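Local coordinates for protein succinylglutamate desuccinylase (Chromobacterium violaceum, PDB 1YW4) that probably hydrolyses N-succinylglutamate to succinate and glutamate, the last step of arginine breakdown by the succinyltransferase pathway, using one zinc ion per subunit, at residues Y146-A151 / L213-A218. Residues are numbered along the deposited sequence; the frame is centred on the assembly and turned at random.
Sequences YDLHTA and LELGKA. With ZN (zinc ion), chain C.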
loop_
_atom_site.group_PDB
_atom_site.type_symbol
_atom_site.label_atom_id
_atom_site.label_comp_id
_atom_site.label_asym_id
_atom_site.label_seq_id
_atom_site.Cartn_x
_atom_site.Cartn_y
_atom_site.Cartn_z
ATOM N N TYR A 146 -7.514 -5.642 -24.618
ATOM C CA TYR A 146 -7.294 -4.231 -24.361
ATOM C C TYR A 146 -8.587 -3.534 -24.730
ATOM O O TYR A 146 -9.024 -3.547 -25.886
ATOM C CB TYR A 146 -6.140 -3.690 -25.206
ATOM C CG TYR A 146 -4.855 -4.457 -24.996
ATOM C CD1 TYR A 146 -4.164 -4.387 -23.783
ATOM C CD2 TYR A 146 -4.365 -5.301 -25.990
ATOM C CE1 TYR A 146 -3.013 -5.147 -23.565
ATOM C CE2 TYR A 146 -3.219 -6.063 -25.789
ATOM C CZ TYR A 146 -2.550 -5.985 -24.578
ATOM O OH TYR A 146 -1.425 -6.754 -24.375
ATOM N N ASP A 147 -9.229 -2.984 -23.707
ATOM C CA ASP A 147 -10.467 -2.259 -23.894
ATOM C C ASP A 147 -9.993 -0.806 -23.978
ATOM O O ASP A 147 -9.524 -0.232 -22.996
ATOM C CB ASP A 147 -11.399 -2.499 -22.706
ATOM C CG ASP A 147 -12.741 -1.841 -22.892
ATOM O OD1 ASP A 147 -13.158 -1.701 -24.069
ATOM O OD2 ASP A 147 -13.369 -1.472 -21.874
ATOM N N LEU A 148 -10.101 -0.243 -25.177
ATOM C CA LEU A 148 -9.642 1.110 -25.488
ATOM C C LEU A 148 -10.650 2.233 -25.235
ATOM O O LEU A 148 -11.750 2.213 -25.769
ATOM C CB LEU A 148 -9.194 1.144 -26.951
ATOM C CG LEU A 148 -8.408 -0.090 -27.408
ATOM C CD1 LEU A 148 -7.920 0.077 -28.857
ATOM C CD2 LEU A 148 -7.219 -0.284 -26.474
ATOM N N HIS A 149 -10.237 3.225 -24.447
ATOM C CA HIS A 149 -11.086 4.351 -24.089
ATOM C C HIS A 149 -10.364 5.694 -24.206
ATOM O O HIS A 149 -9.137 5.750 -24.322
ATOM C CB HIS A 149 -11.550 4.208 -22.627
ATOM C CG HIS A 149 -12.447 3.034 -22.375
ATOM N ND1 HIS A 149 -13.785 3.173 -22.074
ATOM C CD2 HIS A 149 -12.194 1.704 -22.349
ATOM C CE1 HIS A 149 -14.318 1.982 -21.871
ATOM N NE2 HIS A 149 -13.374 1.072 -22.032
ATOM N N THR A 150 -11.142 6.772 -24.204
ATOM C CA THR A 150 -10.614 8.138 -24.175
ATOM C C THR A 150 -11.574 8.824 -23.204
ATOM O O THR A 150 -12.578 8.228 -22.805
ATOM C CB THR A 150 -10.577 8.863 -25.564
ATOM O OG1 THR A 150 -11.813 8.686 -26.263
ATOM C CG2 THR A 150 -9.404 8.345 -26.409
ATOM N N ALA A 151 -11.275 10.054 -22.800
ATOM C CA ALA A 151 -12.132 10.730 -21.831
ATOM C C ALA A 151 -12.179 12.240 -22.007
ATOM O O ALA A 151 -11.287 12.823 -22.603
ATOM C CB ALA A 151 -11.658 10.394 -20.401
ATOM N N LEU A 213 -7.728 0.722 -21.190
ATOM C CA LEU A 213 -6.720 1.722 -21.551
ATOM C C LEU A 213 -7.328 3.091 -21.840
ATOM O O LEU A 213 -8.123 3.234 -22.754
ATOM C CB LEU A 213 -5.918 1.281 -22.786
ATOM C CG LEU A 213 -5.198 -0.074 -22.736
ATOM C CD1 LEU A 213 -4.351 -0.274 -23.994
ATOM C CD2 LEU A 213 -4.345 -0.144 -21.501
ATOM N N GLU A 214 -6.961 4.084 -21.037
ATOM C CA GLU A 214 -7.422 5.460 -21.229
ATOM C C GLU A 214 -6.279 6.075 -22.021
ATOM O O GLU A 214 -5.247 6.425 -21.455
ATOM C CB GLU A 214 -7.579 6.164 -19.879
ATOM C CG GLU A 214 -8.791 5.723 -19.067
ATOM C CD GLU A 214 -10.107 6.146 -19.707
ATOM O OE1 GLU A 214 -10.136 7.203 -20.365
ATOM O OE2 GLU A 214 -11.112 5.431 -19.536
ATOM N N LEU A 215 -6.469 6.190 -23.333
ATOM C CA LEU A 215 -5.443 6.690 -24.243
ATOM C C LEU A 215 -5.400 8.194 -24.491
ATOM O O LEU A 215 -4.488 8.671 -25.156
ATOM C CB LEU A 215 -5.581 5.948 -25.575
ATOM C CG LEU A 215 -5.502 4.429 -25.420
ATOM C CD1 LEU A 215 -5.947 3.722 -26.703
ATOM C CD2 LEU A 215 -4.077 4.064 -25.052
ATOM N N GLY A 216 -6.368 8.943 -23.967
ATOM C CA GLY A 216 -6.355 10.378 -24.185
ATOM C C GLY A 216 -7.686 11.118 -24.146
ATOM O O GLY A 216 -8.637 10.715 -23.465
ATOM N N LYS A 217 -7.753 12.208 -24.904
ATOM C CA LYS A 217 -8.939 13.064 -24.956
ATOM C C LYS A 217 -10.050 12.565 -25.871
ATOM O O LYS A 217 -9.790 12.114 -26.986
ATOM C CB LYS A 217 -8.523 14.475 -25.394
ATOM C CG LYS A 217 -7.349 15.059 -24.605
ATOM C CD LYS A 217 -6.806 16.320 -25.259
ATOM C CE LYS A 217 -5.592 16.879 -24.515
ATOM N NZ LYS A 217 -5.090 18.141 -25.149
ATOM N N ALA A 218 -11.289 12.668 -25.398
ATOM C CA ALA A 218 -12.439 12.248 -26.189
ATOM C C ALA A 218 -12.738 13.317 -27.238
ATOM O O ALA A 218 -12.729 14.514 -26.942
ATOM C CB ALA A 218 -13.654 12.035 -25.295
HETATM ZN ZN ZN C . -14.689 5.274 -21.627
HETATM O O HOH W 1 -11.395 10.415 -28.893
HETATM O O HOH W 2 -13.276 6.799 -20.575
#
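The imidazole of His149 and the carboxylate of Glu214 stand beside each other, their planes 38° apart, on the zinc-bearing face of two neighbouring parallel strands, in the catalytic domain of an AspA/AstE-family enzyme related to the zinc exopeptidases. Glu214 OE2 reaches His149 CB at 3.4 Å, while OE1 lies against the methyl of Ala151; the turn about CB-CG (chi2 -68°) brings the carboxylate back over the partner strand. At the imidazole edge, Asp147 O lies in plane, ND1 binds zinc at 2.3 Å and NE2 donates to Asp147 OD2 at 2.5 Å. This acceptor lies in the ring plane, yet NE2 approaches it from above the Asp147 carboxylate plane, 64° out of it. Held at both nitrogens, the ring would be fixed in rotation, and Ser52 holds the other oxygen of Asp147. His56 and Glu59 also bind the metal.

On the opposite face Leu213 and Leu148 lie side by side, CD1 to CD2 at 3.8 Å, with helix 61-75 covering Leu148. Regular pairing runs from Leu213 N to Asp147 O through Leu215 N to His149 O, then a beta bulge shifts the register. Gly216, with backbone angles suited to glycine, turns the chain there, and its O accepts from Ala151 N at 2.8 Å. Glu214 is the predicted active-site residue, consistent with its place beside the metal: a zinc-bound water, 2.3 Å from the ion, donates to both Thr150 O and Glu214 OE2, the latter at 2.8 Å.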